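Local structure of fatty acid synthase 1, isoform A (6FN6) at residues N169-S181 with V233-K245. The protein probably carries out the de novo synthesis of long-chain saturated fatty acids from acetyl-CoA and malonyl-CoA with NADPH, this piece being its dehydratase, enoylreductase and ketoreductase region. Sequence-based numbering, arbitrary orientation.
Sequences NWISFMDTMLQFS and VIKSAGVELRGLK
Met177 sets CG anti to its own carbonyl carbon (chi1 -62°), runs straight on to the sulfur and bends only at the last bond, which turns CE in toward the strands 233-236 and 239-242. Val239 answers with CG1 anti to its backbone N (chi1 -175°), putting that methyl against the sulfur, with SD to CG1 at 3.6 Å. The flexible, unbranched methionine suits this place, because its CE can settle among Ile234, Ser236 and Leu241, 4.0 Å from Leu241 CD1. The other branch of Val239, CG2, meets two aromatic rings at their edges and in their planes: Trp170 CZ3 lies 3.8 Å from it and Phe173 CE2 3.9 Å. A compact beta-branched residue thus fits between two flat groups and two methionines, since Met174 also touches it. Farther along the helix, the CD2 methyl of Leu178 packs on Leu241 CD1 at 3.8 Å and also reaches Leu244, while small Ser181 leaves room for Ile234 CD1 to pack against its CB. The hydroxyl of Ser236, beside the Phe173 edge, is satisfied by the carbonyl of Pro224. On the hairpin's other face Glu240 joins Lys235 (OE1 to NZ 2.8 Å) and Arg242 in a salt-bridge network; within strand 239-242, Val239 and Leu241 face the helix and the two charged residues do not. A type II' turn from Ser236 to Val239 closes the hairpin. This is the hot-dog packing of a central helix on its antiparallel sheet, here in the predicted C-terminal half of the dehydratase; the helix also carries Asp175, the predicted proton donor, directed away from these strands. Helix 34-48 touches Met174 and Leu178, strand 161-164 packs on Phe173 and Met177, and the hairpin lies between strands 223-228 and 191-201.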
ATOM      1  N   ASN A 169     -36.325   7.086  -9.658  1.00 46.23           N
ATOM      2  CA  ASN A 169     -35.089   7.850  -9.796  1.00 44.03           C
ATOM      3  C   ASN A 169     -34.019   7.285  -8.861  1.00 41.97           C
ATOM      4  O   ASN A 169     -34.066   7.497  -7.650  1.00 40.57           O
ATOM      5  CB  ASN A 169     -35.343   9.331  -9.498  1.00 43.45           C
ATOM      6  CG  ASN A 169     -34.112  10.199  -9.724  1.00 44.04           C
ATOM      7  OD1 ASN A 169     -33.050   9.953  -9.153  1.00 40.45           O
ATOM      8  ND2 ASN A 169     -34.258  11.227 -10.552  1.00 47.11           N
ATOM      9  N   TRP A 170     -33.052   6.571  -9.429  1.00 43.15           N
ATOM     10  CA  TRP A 170     -32.024   5.899  -8.637  1.00 40.44           C
ATOM     11  C   TRP A 170     -31.067   6.876  -7.965  1.00 38.36           C
ATOM     12  O   TRP A 170     -30.609   6.626  -6.851  1.00 37.00           O
ATOM     13  CB  TRP A 170     -31.235   4.920  -9.511  1.00 41.32           C
ATOM     14  CG  TRP A 170     -32.032   3.723  -9.931  1.00 49.17           C
ATOM     15  CD1 TRP A 170     -32.799   3.596 -11.053  1.00 51.57           C
ATOM     16  CD2 TRP A 170     -32.148   2.482  -9.224  1.00 48.96           C
ATOM     17  NE1 TRP A 170     -33.379   2.350 -11.089  1.00 54.07           N
ATOM     18  CE2 TRP A 170     -32.995   1.649  -9.979  1.00 51.24           C
ATOM     19  CE3 TRP A 170     -31.612   1.997  -8.028  1.00 47.79           C
ATOM     20  CZ2 TRP A 170     -33.320   0.356  -9.573  1.00 52.98           C
ATOM     21  CZ3 TRP A 170     -31.938   0.714  -7.630  1.00 49.74           C
ATOM     22  CH2 TRP A 170     -32.782  -0.091  -8.400  1.00 50.57           C
ATOM     23  N   ILE A 171     -30.757   7.979  -8.638  1.00 38.36           N
ATOM     24  CA  ILE A 171     -29.835   8.961  -8.077  1.00 36.76           C
ATOM     25  C   ILE A 171     -30.396   9.525  -6.775  1.00 35.72           C
ATOM     26  O   ILE A 171     -29.732   9.493  -5.739  1.00 34.29           O
ATOM     27  CB  ILE A 171     -29.538  10.086  -9.088  1.00 37.42           C
ATOM     28  CG1 ILE A 171     -28.803   9.514 -10.304  1.00 38.52           C
ATOM     29  CG2 ILE A 171     -28.725  11.211  -8.425  1.00 36.08           C
ATOM     30  CD1 ILE A 171     -28.610  10.499 -11.443  1.00 40.44           C
ATOM     31  N   SER A 172     -31.623  10.030  -6.821  1.00 47.91           N
ATOM     32  CA  SER A 172     -32.233  10.624  -5.638  1.00 46.60           C
ATOM     33  C   SER A 172     -32.375   9.577  -4.541  1.00 44.46           C
ATOM     34  O   SER A 172     -32.071   9.839  -3.377  1.00 41.36           O
ATOM     35  CB  SER A 172     -33.596  11.234  -5.971  1.00 49.43           C
ATOM     36  OG  SER A 172     -34.604  10.241  -6.051  1.00 51.93           O
ATOM     37  N   PHE A 173     -32.836   8.388  -4.917  1.00 40.04           N
ATOM     38  CA  PHE A 173     -33.090   7.340  -3.940  1.00 38.75           C
ATOM     39  C   PHE A 173     -31.816   6.929  -3.208  1.00 39.61           C
ATOM     40  O   PHE A 173     -31.793   6.864  -1.978  1.00 40.73           O
ATOM     41  CB  PHE A 173     -33.712   6.119  -4.610  1.00 40.35           C
ATOM     42  CG  PHE A 173     -33.860   4.947  -3.690  1.00 40.48           C
ATOM     43  CD1 PHE A 173     -34.932   4.867  -2.821  1.00 42.27           C
ATOM     44  CD2 PHE A 173     -32.920   3.931  -3.684  1.00 41.01           C
ATOM     45  CE1 PHE A 173     -35.068   3.792  -1.965  1.00 42.20           C
ATOM     46  CE2 PHE A 173     -33.052   2.854  -2.830  1.00 41.34           C
ATOM     47  CZ  PHE A 173     -34.126   2.784  -1.969  1.00 41.22           C
ATOM     48  N   MET A 174     -30.758   6.647  -3.962  1.00 38.62           N
ATOM     49  CA  MET A 174     -29.501   6.236  -3.356  1.00 39.53           C
ATOM     50  C   MET A 174     -28.907   7.380  -2.538  1.00 39.99           C
ATOM     51  O   MET A 174     -28.237   7.146  -1.534  1.00 41.05           O
ATOM     52  CB  MET A 174     -28.512   5.756  -4.426  1.00 41.95           C
ATOM     53  CG  MET A 174     -28.832   4.356  -4.956  1.00 43.23           C
ATOM     54  SD  MET A 174     -27.467   3.544  -5.819  1.00 40.30           S
ATOM     55  CE  MET A 174     -27.336   4.545  -7.301  1.00 40.44           C
ATOM     56  N   ASP A 175     -29.158   8.617  -2.956  1.00 38.94           N
ATOM     57  CA  ASP A 175     -28.685   9.774  -2.198  1.00 37.08           C
ATOM     58  C   ASP A 175     -29.341   9.833  -0.820  1.00 36.72           C
ATOM     59  O   ASP A 175     -28.672  10.092   0.175  1.00 33.25           O
ATOM     60  CB  ASP A 175     -28.956  11.074  -2.955  1.00 38.30           C
ATOM     61  CG  ASP A 175     -28.370  12.287  -2.253  1.00 39.13           C
ATOM     62  OD1 ASP A 175     -27.186  12.240  -1.864  1.00 39.48           O
ATOM     63  OD2 ASP A 175     -29.094  13.290  -2.085  1.00 42.12           O
ATOM     64  N   THR A 176     -30.648   9.596  -0.763  1.00 39.10           N
ATOM     65  CA  THR A 176     -31.364   9.628   0.511  1.00 36.60           C
ATOM     66  C   THR A 176     -30.839   8.549   1.458  1.00 35.82           C
ATOM     67  O   THR A 176     -30.946   8.683   2.676  1.00 33.07           O
ATOM     68  CB  THR A 176     -32.888   9.456   0.321  1.00 34.98           C
ATOM     69  OG1 THR A 176     -33.159   8.269  -0.432  1.00 37.70           O
ATOM     70  CG2 THR A 176     -33.471  10.661  -0.398  1.00 32.91           C
ATOM     71  N   MET A 177     -30.285   7.477   0.899  1.00 41.00           N
ATOM     72  CA  MET A 177     -29.628   6.456   1.712  1.00 41.76           C
ATOM     73  C   MET A 177     -28.383   7.037   2.388  1.00 41.53           C
ATOM     74  O   MET A 177     -28.075   6.702   3.529  1.00 41.31           O
ATOM     75  CB  MET A 177     -29.246   5.240   0.867  1.00 43.73           C
ATOM     76  CG  MET A 177     -30.429   4.515   0.240  1.00 45.16           C
ATOM     77  SD  MET A 177     -29.947   3.050  -0.704  1.00 48.26           S
ATOM     78  CE  MET A 177     -29.241   2.030   0.585  1.00 49.04           C
ATOM     79  N   LEU A 178     -27.665   7.900   1.674  1.00 38.42           N
ATOM     80  CA  LEU A 178     -26.494   8.563   2.241  1.00 38.31           C
ATOM     81  C   LEU A 178     -26.916   9.627   3.249  1.00 32.70           C
ATOM     82  O   LEU A 178     -26.277   9.801   4.288  1.00 30.25           O
ATOM     83  CB  LEU A 178     -25.638   9.200   1.143  1.00 40.53           C
ATOM     84  CG  LEU A 178     -25.185   8.290   0.000  1.00 41.44           C
ATOM     85  CD1 LEU A 178     -24.183   9.018  -0.883  1.00 40.75           C
ATOM     86  CD2 LEU A 178     -24.600   6.991   0.527  1.00 41.36           C
ATOM     87  N   GLN A 179     -27.991  10.341   2.934  1.00 34.72           N
ATOM     88  CA  GLN A 179     -28.551  11.313   3.858  1.00 34.85           C
ATOM     89  C   GLN A 179     -28.878  10.614   5.169  1.00 33.27           C
ATOM     90  O   GLN A 179     -28.587  11.120   6.251  1.00 32.92           O
ATOM     91  CB  GLN A 179     -29.807  11.966   3.280  1.00 35.26           C
ATOM     92  CG  GLN A 179     -29.590  12.729   1.993  1.00 33.46           C
ATOM     93  CD  GLN A 179     -30.882  13.305   1.452  1.00 33.50           C
ATOM     94  OE1 GLN A 179     -31.924  13.230   2.102  1.00 30.64           O
ATOM     95  NE2 GLN A 179     -30.824  13.878   0.256  1.00 35.50           N
ATOM     96  N   PHE A 180     -29.496   9.447   5.054  1.00 32.79           N
ATOM     97  CA  PHE A 180     -29.949   8.705   6.218  1.00 33.58           C
ATOM     98  C   PHE A 180     -28.791   8.306   7.124  1.00 36.49           C
ATOM     99  O   PHE A 180     -28.911   8.331   8.350  1.00 34.75           O
ATOM    100  CB  PHE A 180     -30.722   7.459   5.784  1.00 32.56           C
ATOM    101  CG  PHE A 180     -31.302   6.691   6.928  1.00 30.95           C
ATOM    102  CD1 PHE A 180     -32.500   7.080   7.503  1.00 32.73           C
ATOM    103  CD2 PHE A 180     -30.647   5.586   7.435  1.00 30.16           C
ATOM    104  CE1 PHE A 180     -33.032   6.378   8.562  1.00 33.43           C
ATOM    105  CE2 PHE A 180     -31.174   4.879   8.490  1.00 31.92           C
ATOM    106  CZ  PHE A 180     -32.368   5.274   9.056  1.00 33.95           C
ATOM    107  N   SER A 181     -27.674   7.927   6.515  1.00 44.68           N
ATOM    108  CA  SER A 181     -26.483   7.538   7.262  1.00 47.95           C
ATOM    109  C   SER A 181     -25.871   8.735   7.982  1.00 45.70           C
ATOM    110  O   SER A 181     -25.284   8.597   9.053  1.00 43.36           O
ATOM    111  CB  SER A 181     -25.455   6.910   6.324  1.00 49.95           C
ATOM    112  OG  SER A 181     -24.324   6.444   7.038  1.00 52.45           O
ATOM    113  N   VAL A 233     -23.246  -0.854   7.453  1.00 36.62           N
ATOM    114  CA  VAL A 233     -23.994  -1.122   6.229  1.00 36.97           C
ATOM    115  C   VAL A 233     -25.290  -0.316   6.186  1.00 34.12           C
ATOM    116  O   VAL A 233     -26.002  -0.209   7.182  1.00 34.20           O
ATOM    117  CB  VAL A 233     -24.290  -2.632   6.088  1.00 36.24           C
ATOM    118  CG1 VAL A 233     -25.131  -2.907   4.843  1.00 36.82           C
ATOM    119  CG2 VAL A 233     -22.999  -3.426   6.037  1.00 37.06           C
ATOM    120  N   ILE A 234     -25.573   0.264   5.023  1.00 38.91           N
ATOM    121  CA  ILE A 234     -26.847   0.921   4.768  1.00 38.77           C
ATOM    122  C   ILE A 234     -27.586   0.074   3.741  1.00 40.85           C
ATOM    123  O   ILE A 234     -27.130  -0.063   2.606  1.00 45.80           O
ATOM    124  CB  ILE A 234     -26.666   2.365   4.258  1.00 36.58           C
ATOM    125  CG1 ILE A 234     -25.712   3.160   5.151  1.00 37.45           C
ATOM    126  CG2 ILE A 234     -28.005   3.079   4.193  1.00 36.70           C
ATOM    127  CD1 ILE A 234     -24.953   4.228   4.393  1.00 38.39           C
ATOM    128  N   LYS A 235     -28.728  -0.485   4.128  1.00 38.52           N
ATOM    129  CA  LYS A 235     -29.462  -1.381   3.242  1.00 41.16           C
ATOM    130  C   LYS A 235     -30.915  -0.956   3.042  1.00 43.08           C
ATOM    131  O   LYS A 235     -31.657  -0.759   4.005  1.00 40.61           O
ATOM    132  CB  LYS A 235     -29.412  -2.809   3.788  1.00 42.71           C
ATOM    133  CG  LYS A 235     -29.870  -3.855   2.790  1.00 47.59           C
ATOM    134  CD  LYS A 235     -29.522  -5.261   3.244  1.00 50.76           C
ATOM    135  CE  LYS A 235     -30.018  -6.298   2.245  1.00 55.17           C
ATOM    136  NZ  LYS A 235     -29.512  -6.052   0.862  1.00 56.34           N
ATOM    137  N   SER A 236     -31.309  -0.813   1.779  1.00 43.44           N
ATOM    138  CA  SER A 236     -32.692  -0.510   1.441  1.00 44.35           C
ATOM    139  C   SER A 236     -33.066  -1.152   0.110  1.00 46.63           C
ATOM    140  O   SER A 236     -32.520  -0.797  -0.934  1.00 45.39           O
ATOM    141  CB  SER A 236     -32.918   1.001   1.383  1.00 40.18           C
ATOM    142  OG  SER A 236     -34.274   1.297   1.087  1.00 40.44           O
ATOM    143  N   ALA A 237     -34.000  -2.098   0.162  1.00 52.90           N
ATOM    144  CA  ALA A 237     -34.469  -2.796  -1.027  1.00 55.49           C
ATOM    145  C   ALA A 237     -33.301  -3.413  -1.803  1.00 56.22           C
ATOM    146  O   ALA A 237     -32.594  -4.273  -1.277  1.00 55.97           O
ATOM    147  CB  ALA A 237     -35.271  -1.844  -1.913  1.00 56.85           C
ATOM    148  N   GLY A 238     -33.097  -2.979  -3.044  1.00 59.15           N
ATOM    149  CA  GLY A 238     -32.109  -3.591  -3.914  1.00 59.47           C
ATOM    150  C   GLY A 238     -30.713  -3.015  -3.788  1.00 55.99           C
ATOM    151  O   GLY A 238     -29.774  -3.516  -4.405  1.00 58.08           O
ATOM    152  N   VAL A 239     -30.578  -1.959  -2.993  1.00 50.69           N
ATOM    153  CA  VAL A 239     -29.296  -1.286  -2.822  1.00 50.04           C
ATOM    154  C   VAL A 239     -28.694  -1.646  -1.465  1.00 49.08           C
ATOM    155  O   VAL A 239     -29.365  -1.582  -0.438  1.00 48.24           O
ATOM    156  CB  VAL A 239     -29.442   0.244  -2.971  1.00 49.28           C
ATOM    157  CG1 VAL A 239     -28.075   0.921  -2.912  1.00 48.85           C
ATOM    158  CG2 VAL A 239     -30.156   0.593  -4.272  1.00 50.37           C
ATOM    159  N   GLU A 240     -27.425  -2.033  -1.474  1.00 58.37           N
ATOM    160  CA  GLU A 240     -26.710  -2.353  -0.245  1.00 57.19           C
ATOM    161  C   GLU A 240     -25.351  -1.653  -0.236  1.00 55.19           C
ATOM    162  O   GLU A 240     -24.516  -1.896  -1.106  1.00 53.90           O
ATOM    163  CB  GLU A 240     -26.539  -3.867  -0.109  1.00 58.45           C
ATOM    164  CG  GLU A 240     -26.070  -4.320   1.257  1.00 49.00           C
ATOM    165  CD  GLU A 240     -25.806  -5.813   1.316  1.00 50.02           C
ATOM    166  OE1 GLU A 240     -26.781  -6.589   1.370  1.00 50.40           O
ATOM    167  OE2 GLU A 240     -24.622  -6.208   1.313  1.00 50.51           O
ATOM    168  N   LEU A 241     -25.138  -0.786   0.748  1.00 50.86           N
ATOM    169  CA  LEU A 241     -23.924   0.025   0.809  1.00 47.06           C
ATOM    170  C   LEU A 241     -23.084  -0.307   2.040  1.00 46.72           C
ATOM    171  O   LEU A 241     -23.549  -0.181   3.170  1.00 45.85           O
ATOM    172  CB  LEU A 241     -24.283   1.514   0.802  1.00 46.12           C
ATOM    173  CG  LEU A 241     -25.127   1.976  -0.390  1.00 46.53           C
ATOM    174  CD1 LEU A 241     -25.550   3.426  -0.228  1.00 45.55           C
ATOM    175  CD2 LEU A 241     -24.377   1.783  -1.706  1.00 47.89           C
ATOM    176  N   ARG A 242     -21.848  -0.742   1.808  1.00 47.57           N
ATOM    177  CA  ARG A 242     -20.946  -1.123   2.892  1.00 47.56           C
ATOM    178  C   ARG A 242     -19.764  -0.161   2.998  1.00 47.51           C
ATOM    179  O   ARG A 242     -19.287   0.361   1.991  1.00 48.05           O
ATOM    180  CB  ARG A 242     -20.424  -2.547   2.677  1.00 48.78           C
ATOM    181  CG  ARG A 242     -21.493  -3.562   2.304  1.00 49.15           C
ATOM    182  CD  ARG A 242     -20.907  -4.959   2.207  1.00 50.36           C
ATOM    183  NE  ARG A 242     -21.760  -5.869   1.448  1.00 62.67           N
ATOM    184  CZ  ARG A 242     -21.453  -7.134   1.178  1.00 61.15           C
ATOM    185  NH1 ARG A 242     -20.305  -7.647   1.604  1.00 60.49           N
ATOM    186  NH2 ARG A 242     -22.290  -7.887   0.476  1.00 60.45           N
ATOM    187  N   GLY A 243     -19.298   0.072   4.222  1.00 47.01           N
ATOM    188  CA  GLY A 243     -18.085   0.837   4.452  1.00 47.18           C
ATOM    189  C   GLY A 243     -18.109   2.273   3.959  1.00 46.61           C
ATOM    190  O   GLY A 243     -17.176   2.721   3.294  1.00 47.34           O
ATOM    191  N   LEU A 244     -19.168   3.001   4.287  1.00 45.76           N
ATOM    192  CA  LEU A 244     -19.271   4.405   3.900  1.00 45.17           C
ATOM    193  C   LEU A 244     -18.337   5.274   4.742  1.00 44.89           C
ATOM    194  O   LEU A 244     -18.272   5.131   5.962  1.00 45.92           O
ATOM    195  CB  LEU A 244     -20.717   4.891   4.028  1.00 62.85           C
ATOM    196  CG  LEU A 244     -20.963   6.377   3.757  1.00 59.97           C
ATOM    197  CD1 LEU A 244     -20.498   6.765   2.358  1.00 60.12           C
ATOM    198  CD2 LEU A 244     -22.434   6.712   3.934  1.00 56.90           C
ATOM    199  N   LYS A 245     -17.587   6.145   4.073  1.00 44.96           N
ATOM    200  CA  LYS A 245     -16.716   7.105   4.746  1.00 44.80           C
ATOM    201  C   LYS A 245     -17.053   8.527   4.305  1.00 44.15           C
ATOM    202  O   LYS A 245     -17.047   8.833   3.114  1.00 44.68           O
ATOM    203  CB  LYS A 245     -15.240   6.816   4.457  1.00 52.57           C
ATOM    204  CG  LYS A 245     -14.742   5.451   4.910  1.00 63.12           C
ATOM    205  CD  LYS A 245     -14.368   5.436   6.385  1.00 68.56           C
ATOM    206  CE  LYS A 245     -13.532   4.208   6.729  1.00 74.08           C
ATOM    207  NZ  LYS A 245     -14.269   2.938   6.492  1.00 77.68           N
TER